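Local coordinates for protein transcription initiation factor IIB,Transcription initiation factor IIB (Methanocaldococcus jannaschii, PDB 5O9J) that is a mini-intein of HINT fold from a transcription factor IIB, which probably excises itself from its host protein by splicing, at residues I28-R39 with V68-V76; L114-R125 with S141-I151. All coordinates share one frame; numbering follows the deposited sequence.

How the contacts relate
Both contacts belong to one intein splicing domain and follow each other in series, neither nested nor crossed. After three short strands at the N terminus, helix 24-33 and the start of strand 38-41 form the first half of contact 1, which closes when strand 70-75 packs across the helix, in the same sheet as 38-41. The chain then passes to the far side of its centre, where contact 2 closes a shorter loop by pairing strand 119-123 with strand 143-154. Contact 1 lays a helix over the sheet of strands 5-6, 160-165, 70-75, 44-48 and 38-41, whereas contact 2 is a strand pairing. Their centres lie 33 Å apart and their nearest atoms about 16 Å, without touching.

Contact 1 of 2, residues I28-R39 with V68-V76; sequences IDKIIENSENIR and VSEVSRHPV. With GOL (glycerol), chain G.
I28, I31 and I32 on one side of helix 24-33 pack on V71 and R73 of strand 70-75, the axes of 28-33 and 70-75 crossing at -103° with a closest approach of 8.5 Å. The apolar part centres on V71, whose two methyls split the work. CG2 meets I31 CG2 at 3.7 Å and lies near I28 CG2, while CG1 touches I28 CG1 and I31 CD1. I28 slides past V71 in the opposite direction, its CG1 3.8 Å from V71 CB. I32 brushes V71 CG2 with its CG1 and gives its CD1 to R73, 3.7 Å from NE, over one face of the guanidinium.

The charged part flanks this core. R73 has its CG between the backbone N and carbonyl carbon (chi1 68°) and an otherwise extended chain, which carries the guanidinium past I32 to the acidic helix flank. There NH1 bridges to D29 OD1 at 2.7 Å, though that oxygen sits too close to a glycerol to be placed surely; E33 OE2 makes a longer salt bridge to NH1, at 3.8 Å. E45 pairs with R73 NE. Beyond the helix, R39 NH1 makes a salt bridge to E70 OE1 (3.2 Å, 157° at the hydrogen), in the guanidinium plane but above that of the carboxylate; NH2 adds a weak second bond.

Here an amphipathic helix packs on an antiparallel sheet of the almost wholly stranded HINT fold. Acids at NE and NH1 and I32 methyls over a face probably limit rotation of the R73 guanidinium, which would probably keep its acids ionised, E45 more surely than D29.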
loop_
_atom_site.group_PDB
_atom_site.type_symbol
_atom_site.label_atom_id
_atom_site.label_comp_id
_atom_site.label_asym_id
_atom_site.label_seq_id
_atom_site.Cartn_x
_atom_site.Cartn_y
_atom_site.Cartn_z
ATOM N N ILE A 28 -0.978 -4.692 -13.023
ATOM C CA ILE A 28 0.329 -4.162 -13.386
ATOM C C ILE A 28 1.100 -5.125 -14.293
ATOM O O ILE A 28 1.801 -4.695 -15.218
ATOM C CB ILE A 28 1.149 -3.830 -12.118
ATOM C CG1 ILE A 28 0.574 -2.571 -11.451
ATOM C CG2 ILE A 28 2.622 -3.632 -12.447
ATOM C CD1 ILE A 28 1.284 -2.159 -10.171
ATOM N N ASP A 29 0.966 -6.421 -14.035
ATOM C CA ASP A 29 1.546 -7.420 -14.923
ATOM C C ASP A 29 0.980 -7.274 -16.329
ATOM O O ASP A 29 1.726 -7.289 -17.303
ATOM C CB ASP A 29 1.296 -8.836 -14.407
ATOM C CG ASP A 29 2.298 -9.256 -13.352
ATOM O OD1 ASP A 29 3.319 -8.557 -13.173
ATOM O OD2 ASP A 29 2.076 -10.298 -12.705
ATOM N N LYS A 30 -0.336 -7.117 -16.426
ATOM C CA LYS A 30 -1.000 -7.011 -17.724
ATOM C C LYS A 30 -0.564 -5.755 -18.474
ATOM O O LYS A 30 -0.342 -5.789 -19.682
ATOM C CB LYS A 30 -2.523 -7.018 -17.549
ATOM C CG LYS A 30 -3.297 -6.637 -18.798
ATOM C CD LYS A 30 -4.553 -5.849 -18.457
ATOM C CE LYS A 30 -5.363 -5.547 -19.707
ATOM N NZ LYS A 30 -6.133 -4.288 -19.556
ATOM N N ILE A 31 -0.442 -4.649 -17.744
ATOM C CA ILE A 31 0.035 -3.379 -18.290
ATOM C C ILE A 31 1.459 -3.459 -18.848
ATOM O O ILE A 31 1.753 -2.987 -19.957
ATOM C CB ILE A 31 0.011 -2.291 -17.219
ATOM C CG1 ILE A 31 -1.426 -1.898 -16.861
ATOM C CG2 ILE A 31 0.749 -1.056 -17.671
ATOM C CD1 ILE A 31 -1.456 -0.833 -15.799
ATOM N N ILE A 32 2.351 -4.024 -18.049
ATOM C CA ILE A 32 3.748 -4.109 -18.431
ATOM C C ILE A 32 3.908 -5.046 -19.623
ATOM O O ILE A 32 4.544 -4.697 -20.617
ATOM C CB ILE A 32 4.615 -4.576 -17.264
ATOM C CG1 ILE A 32 4.713 -3.461 -16.224
ATOM C CG2 ILE A 32 6.016 -4.957 -17.751
ATOM C CD1 ILE A 32 5.458 -3.870 -14.958
ATOM N N GLU A 33 3.288 -6.217 -19.542
ATOM C CA GLU A 33 3.410 -7.212 -20.598
ATOM C C GLU A 33 2.809 -6.741 -21.932
ATOM O O GLU A 33 3.113 -7.304 -22.985
ATOM C CB GLU A 33 2.777 -8.528 -20.132
ATOM C CG GLU A 33 3.594 -9.201 -19.007
ATOM C CD GLU A 33 2.776 -10.139 -18.117
ATOM O OE1 GLU A 33 1.594 -10.414 -18.441
ATOM O OE2 GLU A 33 3.330 -10.615 -17.094
ATOM N N ASN A 34 1.999 -5.685 -21.887
ATOM C CA ASN A 34 1.390 -5.104 -23.087
ATOM C C ASN A 34 2.008 -3.774 -23.503
ATOM O O ASN A 34 1.580 -3.158 -24.478
ATOM C CB ASN A 34 -0.114 -4.889 -22.878
ATOM C CG ASN A 34 -0.888 -6.188 -22.822
ATOM O OD1 ASN A 34 -0.474 -7.198 -23.390
ATOM N ND2 ASN A 34 -2.022 -6.170 -22.128
ATOM N N SER A 35 3.001 -3.320 -22.754
ATOM C CA SER A 35 3.577 -2.008 -23.004
ATOM C C SER A 35 4.775 -2.065 -23.951
ATOM O O SER A 35 5.430 -3.103 -24.106
ATOM C CB SER A 35 3.998 -1.356 -21.689
ATOM O OG SER A 35 4.818 -0.225 -21.928
ATOM N N GLU A 36 5.042 -0.934 -24.589
ATOM C CA GLU A 36 6.266 -0.748 -25.344
ATOM C C GLU A 36 6.998 0.441 -24.738
ATOM O O GLU A 36 7.904 1.015 -25.330
ATOM C CB GLU A 36 5.959 -0.557 -26.828
ATOM C CG GLU A 36 5.361 -1.816 -27.453
ATOM C CD GLU A 36 4.908 -1.630 -28.885
ATOM O OE1 GLU A 36 4.729 -0.467 -29.310
ATOM O OE2 GLU A 36 4.729 -2.652 -29.587
ATOM N N ASN A 37 6.588 0.782 -23.523
ATOM C CA ASN A 37 7.135 1.910 -22.786
ATOM C C ASN A 37 7.726 1.437 -21.474
ATOM O O ASN A 37 7.533 2.067 -20.421
ATOM C CB ASN A 37 6.049 2.958 -22.521
ATOM C CG ASN A 37 5.237 3.274 -23.760
ATOM O OD1 ASN A 37 4.040 2.974 -23.831
ATOM N ND2 ASN A 37 5.887 3.874 -24.751
ATOM N N ILE A 38 8.408 0.298 -21.528
ATOM C CA ILE A 38 9.075 -0.216 -20.348
ATOM C C ILE A 38 10.473 0.362 -20.278
ATOM O O ILE A 38 11.176 0.413 -21.286
ATOM C CB ILE A 38 9.151 -1.754 -20.342
ATOM C CG1 ILE A 38 7.773 -2.355 -20.604
ATOM C CG2 ILE A 38 9.726 -2.250 -19.018
ATOM C CD1 ILE A 38 7.771 -3.854 -20.714
ATOM N N ARG A 39 10.867 0.813 -19.094
ATOM C CA ARG A 39 12.251 1.200 -18.855
ATOM C C ARG A 39 12.703 0.517 -17.578
ATOM O O ARG A 39 11.885 -0.039 -16.850
ATOM C CB ARG A 39 12.399 2.721 -18.754
ATOM C CG ARG A 39 11.844 3.341 -17.476
ATOM C CD ARG A 39 12.088 4.846 -17.459
ATOM N NE ARG A 39 11.874 5.417 -16.131
ATOM C CZ ARG A 39 10.688 5.796 -15.665
ATOM N NH1 ARG A 39 9.602 5.667 -16.421
ATOM N NH2 ARG A 39 10.583 6.304 -14.440
ATOM N N VAL A 68 -3.181 7.507 -12.658
ATOM C CA VAL A 68 -1.904 6.830 -12.454
ATOM C C VAL A 68 -1.018 7.165 -13.653
ATOM O O VAL A 68 -1.448 7.037 -14.799
ATOM C CB VAL A 68 -2.081 5.308 -12.324
ATOM C CG1 VAL A 68 -0.719 4.603 -12.157
ATOM C CG2 VAL A 68 -3.015 4.984 -11.149
ATOM N N SER A 69 0.202 7.619 -13.398
ATOM C CA SER A 69 1.077 8.031 -14.494
ATOM C C SER A 69 1.909 6.861 -14.998
ATOM O O SER A 69 2.105 6.704 -16.199
ATOM C CB SER A 69 1.987 9.173 -14.054
ATOM O OG SER A 69 2.706 8.793 -12.896
ATOM N N GLU A 70 2.401 6.046 -14.071
ATOM C CA GLU A 70 3.194 4.875 -14.422
ATOM C C GLU A 70 3.011 3.771 -13.383
ATOM O O GLU A 70 2.552 4.019 -12.263
ATOM C CB GLU A 70 4.680 5.245 -14.560
ATOM C CG GLU A 70 5.285 5.836 -13.298
ATOM C CD GLU A 70 6.753 6.231 -13.436
ATOM O OE1 GLU A 70 7.180 6.657 -14.537
ATOM O OE2 GLU A 70 7.478 6.116 -12.421
ATOM N N VAL A 71 3.348 2.544 -13.763
ATOM C CA VAL A 71 3.323 1.428 -12.827
ATOM C C VAL A 71 4.679 0.752 -12.857
ATOM O O VAL A 71 5.438 0.915 -13.812
ATOM C CB VAL A 71 2.232 0.392 -13.160
ATOM C CG1 VAL A 71 0.845 1.047 -13.188
ATOM C CG2 VAL A 71 2.532 -0.285 -14.490
ATOM N N SER A 72 4.986 -0.006 -11.816
ATOM C CA SER A 72 6.261 -0.691 -11.784
ATOM C C SER A 72 6.194 -1.907 -10.878
ATOM O O SER A 72 5.251 -2.068 -10.099
ATOM C CB SER A 72 7.376 0.267 -11.335
ATOM O OG SER A 72 7.323 0.533 -9.948
ATOM N N ARG A 73 7.195 -2.768 -11.008
ATOM C CA ARG A 73 7.332 -3.955 -10.186
ATOM C C ARG A 73 8.816 -4.232 -10.008
ATOM O O ARG A 73 9.632 -3.790 -10.821
ATOM C CB ARG A 73 6.636 -5.157 -10.828
ATOM C CG ARG A 73 7.327 -5.646 -12.116
ATOM C CD ARG A 73 6.578 -6.777 -12.823
ATOM N NE ARG A 73 7.187 -7.083 -14.121
ATOM C CZ ARG A 73 6.683 -7.934 -15.013
ATOM N NH1 ARG A 73 5.550 -8.573 -14.759
ATOM N NH2 ARG A 73 7.312 -8.144 -16.167
ATOM N N HIS A 74 9.164 -4.951 -8.943
ATOM C CA HIS A 74 10.525 -5.447 -8.755
ATOM C C HIS A 74 10.475 -6.732 -7.946
ATOM O O HIS A 74 9.518 -6.953 -7.194
ATOM C CB HIS A 74 11.419 -4.396 -8.082
ATOM C CG HIS A 74 10.918 -3.918 -6.748
ATOM N ND1 HIS A 74 11.293 -4.498 -5.555
ATOM C CD2 HIS A 74 10.087 -2.898 -6.432
ATOM C CE1 HIS A 74 10.707 -3.871 -4.563
ATOM N NE2 HIS A 74 9.967 -2.891 -5.049
ATOM N N PRO A 75 11.478 -7.614 -8.133
ATOM C CA PRO A 75 11.532 -8.855 -7.358
ATOM C C PRO A 75 11.790 -8.584 -5.889
ATOM O O PRO A 75 12.565 -7.688 -5.553
ATOM C CB PRO A 75 12.715 -9.621 -7.978
ATOM C CG PRO A 75 12.942 -8.986 -9.303
ATOM C CD PRO A 75 12.548 -7.549 -9.142
ATOM N N VAL A 76 11.161 -9.366 -5.023
ATOM C CA VAL A 76 11.390 -9.248 -3.592
ATOM C C VAL A 76 11.431 -10.623 -2.950
ATOM O O VAL A 76 10.665 -11.512 -3.316
ATOM C CB VAL A 76 10.303 -8.394 -2.907
ATOM C CG1 VAL A 76 10.564 -6.928 -3.148
ATOM C CG2 VAL A 76 8.933 -8.770 -3.427
HETATM C C1 GOL G . 5.610 -10.491 -11.776
HETATM O O1 GOL G . 4.718 -9.398 -11.727
HETATM C C2 GOL G . 4.836 -11.791 -11.946
HETATM O O2 GOL G . 4.734 -12.081 -13.324
HETATM C C3 GOL G . 5.608 -12.913 -11.260
HETATM O O3 GOL G . 5.275 -14.146 -11.859
#

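Contact 2 of 2, residues L114-R125 with S141-I151. Unlike the reference sequence in segment 114-125: R125 (reference Glu).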
loop_
_atom_site.group_PDB
_atom_site.type_symbol
_atom_site.label_atom_id
_atom_site.label_comp_id
_atom_site.label_asym_id
_atom_site.label_seq_id
_atom_site.Cartn_x
_atom_site.Cartn_y
_atom_site.Cartn_z
ATOM N N LEU A 114 9.086 -3.771 14.601
ATOM C CA LEU A 114 7.901 -4.050 15.399
ATOM C C LEU A 114 8.076 -5.330 16.208
ATOM O O LEU A 114 8.821 -6.227 15.813
ATOM C CB LEU A 114 6.670 -4.166 14.507
ATOM C CG LEU A 114 6.160 -2.884 13.863
ATOM C CD1 LEU A 114 5.111 -3.243 12.838
ATOM C CD2 LEU A 114 5.586 -1.960 14.922
ATOM N N LYS A 115 7.377 -5.406 17.334
ATOM C CA LYS A 115 7.423 -6.575 18.201
ATOM C C LYS A 115 6.017 -7.002 18.586
ATOM O O LYS A 115 5.124 -6.169 18.677
ATOM C CB LYS A 115 8.245 -6.271 19.454
ATOM C CG LYS A 115 9.709 -5.966 19.164
ATOM C CD LYS A 115 10.387 -5.261 20.332
ATOM C CE LYS A 115 9.754 -3.903 20.606
ATOM N NZ LYS A 115 10.564 -3.081 21.551
ATOM N N VAL A 116 5.818 -8.300 18.802
ATOM C CA VAL A 116 4.543 -8.810 19.306
ATOM C C VAL A 116 4.184 -8.051 20.580
ATOM O O VAL A 116 5.058 -7.761 21.391
ATOM C CB VAL A 116 4.605 -10.337 19.588
ATOM C CG1 VAL A 116 3.313 -10.825 20.239
ATOM C CG2 VAL A 116 4.885 -11.109 18.304
ATOM N N GLY A 117 2.914 -7.693 20.742
ATOM C CA GLY A 117 2.513 -6.886 21.876
ATOM C C GLY A 117 2.513 -5.388 21.608
ATOM O O GLY A 117 1.898 -4.618 22.357
ATOM N N ASP A 118 3.208 -4.964 20.554
ATOM C CA ASP A 118 3.186 -3.557 20.151
ATOM C C ASP A 118 1.762 -3.121 19.864
ATOM O O ASP A 118 0.948 -3.913 19.389
ATOM C CB ASP A 118 4.053 -3.317 18.913
ATOM C CG ASP A 118 5.385 -2.676 19.245
ATOM O OD1 ASP A 118 5.467 -1.979 20.277
ATOM O OD2 ASP A 118 6.349 -2.862 18.468
ATOM N N ILE A 119 1.464 -1.863 20.164
ATOM C CA ILE A 119 0.146 -1.306 19.892
ATOM C C ILE A 119 0.172 -0.461 18.624
ATOM O O ILE A 119 0.830 0.574 18.572
ATOM C CB ILE A 119 -0.366 -0.441 21.060
ATOM C CG1 ILE A 119 -0.485 -1.283 22.333
ATOM C CG2 ILE A 119 -1.711 0.195 20.705
ATOM C CD1 ILE A 119 -1.082 -0.526 23.507
ATOM N N LEU A 120 -0.538 -0.923 17.602
ATOM C CA LEU A 120 -0.650 -0.187 16.354
ATOM C C LEU A 120 -1.874 0.708 16.366
ATOM O O LEU A 120 -2.885 0.396 16.993
ATOM C CB LEU A 120 -0.722 -1.139 15.162
ATOM C CG LEU A 120 0.533 -1.973 14.907
ATOM C CD1 LEU A 120 0.439 -2.693 13.561
ATOM C CD2 LEU A 120 1.766 -1.090 14.967
ATOM N N VAL A 121 -1.769 1.835 15.678
ATOM C CA VAL A 121 -2.909 2.713 15.509
ATOM C C VAL A 121 -3.444 2.541 14.097
ATOM O O VAL A 121 -2.786 2.899 13.131
ATOM C CB VAL A 121 -2.542 4.182 15.762
ATOM C CG1 VAL A 121 -3.802 5.057 15.729
ATOM C CG2 VAL A 121 -1.827 4.321 17.099
ATOM N N LEU A 122 -4.635 1.970 13.978
ATOM C CA LEU A 122 -5.230 1.771 12.669
ATOM C C LEU A 122 -6.334 2.777 12.452
ATOM O O LEU A 122 -7.001 3.186 13.397
ATOM C CB LEU A 122 -5.775 0.349 12.520
ATOM C CG LEU A 122 -4.752 -0.744 12.192
ATOM C CD1 LEU A 122 -3.911 -1.093 13.400
ATOM C CD2 LEU A 122 -5.444 -1.983 11.643
ATOM N N ALA A 123 -6.532 3.176 11.208
ATOM C CA ALA A 123 -7.690 3.992 10.887
ATOM C C ALA A 123 -8.928 3.117 11.027
ATOM O O ALA A 123 -8.867 1.902 10.852
ATOM C CB ALA A 123 -7.583 4.568 9.492
ATOM N N LYS A 124 -10.049 3.731 11.365
ATOM C CA LYS A 124 -11.297 2.995 11.425
ATOM C C LYS A 124 -11.936 2.989 10.036
ATOM O O LYS A 124 -12.854 3.741 9.752
ATOM C CB LYS A 124 -12.225 3.608 12.468
ATOM C CG LYS A 124 -13.111 2.598 13.154
ATOM C CD LYS A 124 -13.979 3.252 14.206
ATOM C CE LYS A 124 -15.163 2.365 14.533
ATOM N NZ LYS A 124 -15.955 2.070 13.304
ATOM N N ARG A 125 -11.408 2.155 9.152
ATOM C CA ARG A 125 -11.956 2.058 7.813
ATOM C C ARG A 125 -11.729 0.668 7.256
ATOM O O ARG A 125 -11.000 -0.142 7.831
ATOM C CB ARG A 125 -11.345 3.122 6.900
ATOM C CG ARG A 125 -9.925 2.810 6.423
ATOM C CD ARG A 125 -9.443 3.857 5.421
ATOM N NE ARG A 125 -9.044 5.101 6.075
ATOM C CZ ARG A 125 -9.824 6.172 6.209
ATOM N NH1 ARG A 125 -11.061 6.171 5.727
ATOM N NH2 ARG A 125 -9.365 7.253 6.822
ATOM N N SER A 141 -11.010 10.663 10.012
ATOM C CA SER A 141 -11.208 9.282 10.438
ATOM C C SER A 141 -11.114 9.091 11.949
ATOM O O SER A 141 -10.427 9.840 12.643
ATOM C CB SER A 141 -10.189 8.369 9.756
ATOM O OG SER A 141 -10.425 7.013 10.084
ATOM N N ASP A 142 -11.825 8.089 12.451
ATOM C CA ASP A 142 -11.606 7.608 13.807
ATOM C C ASP A 142 -10.433 6.644 13.770
ATOM O O ASP A 142 -10.119 6.104 12.716
ATOM C CB ASP A 142 -12.856 6.928 14.361
ATOM C CG ASP A 142 -13.966 7.915 14.664
ATOM O OD1 ASP A 142 -13.665 8.993 15.227
ATOM O OD2 ASP A 142 -15.135 7.612 14.342
ATOM N N PHE A 143 -9.780 6.447 14.909
ATOM C CA PHE A 143 -8.631 5.550 14.990
ATOM C C PHE A 143 -8.853 4.492 16.058
ATOM O O PHE A 143 -9.517 4.733 17.051
ATOM C CB PHE A 143 -7.352 6.339 15.281
ATOM C CG PHE A 143 -6.995 7.323 14.203
ATOM C CD1 PHE A 143 -6.206 6.938 13.129
ATOM C CD2 PHE A 143 -7.469 8.629 14.249
ATOM C CE1 PHE A 143 -5.883 7.842 12.125
ATOM C CE2 PHE A 143 -7.149 9.535 13.249
ATOM C CZ PHE A 143 -6.355 9.138 12.185
ATOM N N ILE A 144 -8.308 3.307 15.840
ATOM C CA ILE A 144 -8.462 2.237 16.803
ATOM C C ILE A 144 -7.090 1.680 17.152
ATOM O O ILE A 144 -6.158 1.776 16.355
ATOM C CB ILE A 144 -9.384 1.129 16.266
ATOM C CG1 ILE A 144 -8.814 0.539 14.982
ATOM C CG2 ILE A 144 -10.777 1.691 15.990
ATOM C CD1 ILE A 144 -9.726 -0.464 14.325
ATOM N N PHE A 145 -6.974 1.103 18.343
ATOM C CA PHE A 145 -5.684 0.654 18.867
ATOM C C PHE A 145 -5.661 -0.854 19.051
ATOM O O PHE A 145 -6.414 -1.405 19.856
ATOM C CB PHE A 145 -5.384 1.363 20.191
ATOM C CG PHE A 145 -5.318 2.856 20.062
ATOM C CD1 PHE A 145 -6.475 3.610 20.003
ATOM C CD2 PHE A 145 -4.099 3.505 19.962
ATOM C CE1 PHE A 145 -6.418 4.988 19.863
ATOM C CE2 PHE A 145 -4.037 4.887 19.829
ATOM C CZ PHE A 145 -5.199 5.627 19.777
ATOM N N LEU A 146 -4.789 -1.523 18.307
ATOM C CA LEU A 146 -4.806 -2.973 18.269
ATOM C C LEU A 146 -3.413 -3.557 18.469
ATOM O O LEU A 146 -2.451 -3.138 17.809
ATOM C CB LEU A 146 -5.396 -3.452 16.940
ATOM C CG LEU A 146 -6.802 -2.962 16.571
ATOM C CD1 LEU A 146 -7.132 -3.304 15.126
ATOM C CD2 LEU A 146 -7.875 -3.521 17.516
ATOM N N LYS A 147 -3.313 -4.525 19.379
ATOM C CA LYS A 147 -2.052 -5.204 19.648
ATOM C C LYS A 147 -1.654 -6.135 18.507
ATOM O O LYS A 147 -2.496 -6.816 17.921
ATOM C CB LYS A 147 -2.124 -6.014 20.954
ATOM C CG LYS A 147 -1.997 -5.197 22.238
ATOM C CD LYS A 147 -1.901 -6.111 23.470
ATOM C CE LYS A 147 -1.825 -5.316 24.778
ATOM N NZ LYS A 147 -3.044 -5.447 25.640
ATOM N N ILE A 148 -0.364 -6.165 18.201
ATOM C CA ILE A 148 0.168 -7.146 17.272
ATOM C C ILE A 148 0.131 -8.540 17.912
ATOM O O ILE A 148 0.574 -8.719 19.046
ATOM C CB ILE A 148 1.612 -6.791 16.856
ATOM C CG1 ILE A 148 1.629 -5.477 16.064
ATOM C CG2 ILE A 148 2.237 -7.928 16.067
ATOM C CD1 ILE A 148 3.014 -4.997 15.678
ATOM N N LYS A 149 -0.419 -9.515 17.194
ATOM C CA LYS A 149 -0.430 -10.897 17.666
ATOM C C LYS A 149 0.740 -11.686 17.095
ATOM O O LYS A 149 1.510 -12.306 17.837
ATOM C CB LYS A 149 -1.737 -11.592 17.295
ATOM C CG LYS A 149 -2.956 -11.088 18.038
ATOM C CD LYS A 149 -4.069 -12.127 17.996
ATOM C CE LYS A 149 -4.409 -12.541 16.569
ATOM N NZ LYS A 149 -5.420 -13.642 16.530
ATOM N N GLU A 150 0.860 -11.679 15.772
ATOM C CA GLU A 150 1.968 -12.356 15.105
ATOM C C GLU A 150 2.732 -11.404 14.206
ATOM O O GLU A 150 2.189 -10.399 13.739
ATOM C CB GLU A 150 1.470 -13.546 14.275
ATOM C CG GLU A 150 0.794 -14.642 15.076
ATOM C CD GLU A 150 0.051 -15.636 14.196
ATOM O OE1 GLU A 150 0.361 -15.718 12.988
ATOM O OE2 GLU A 150 -0.852 -16.329 14.713
ATOM N N ILE A 151 3.999 -11.730 13.987
ATOM C CA ILE A 151 4.806 -11.143 12.924
ATOM C C ILE A 151 5.488 -12.278 12.165
ATOM O O ILE A 151 6.445 -12.881 12.659
ATOM C CB ILE A 151 5.881 -10.180 13.447
ATOM C CG1 ILE A 151 5.258 -9.025 14.231
ATOM C CG2 ILE A 151 6.682 -9.627 12.289
ATOM C CD1 ILE A 151 6.287 -8.060 14.812
#
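Strands 119-123 and 143-151 pair antiparallel, from I119 opposite K147 to A123 opposite F143, and the ladder of backbone bonds runs past both ends, from G117 N to I148 O (3.1 Å) as far as K124 N to D142 O (2.7 Å). D142 O also accepts from S141 OG, the two donors reaching it from opposite faces of its plane. At the other end a type II turn, K115 to D118, leads into the pairing, G117 taking its positive-phi position; D118 OD2 accepts from K115 N and forms a salt bridge with R102.

On the face of L120 and L122, I148 reaches toward the turn, its CG1 beside the backbone N (chi1 -65°) and the extended branch ending with CD1 3.8 Å from D118 CB and 3.9 Å from L114 CB. L120 CG lies 3.8 Å from I148 CG1. A glycine at L120 would probably open a gap beside this branch and leave CD1 of I148 freer to shift. Further along, L122 CB packs on I144 CG1, and L122 CD2 touches L146 CD1, the two side chains crossing at about a right angle.

The other face carries I119, V121 and F145. V121 lies side by side with F145, CG2 3.6 Å from CE2 of the phenylalanine and CG1 over one face of its ring, while I119 CG2 comes in at the ring edge. V121 CG1 also touches F143 CB.

This antiparallel pairing belongs to the beta-rich HINT fold. Strand 119-123 flanks 143-154, whose other neighbour is 79-84, with V83 opposite a classic bulge at K149 and E150. I82 receives L114, L120 and I148, and strand 96-102 supplies T100 to L114 and L120 and bonds the backbones of I119 and V121.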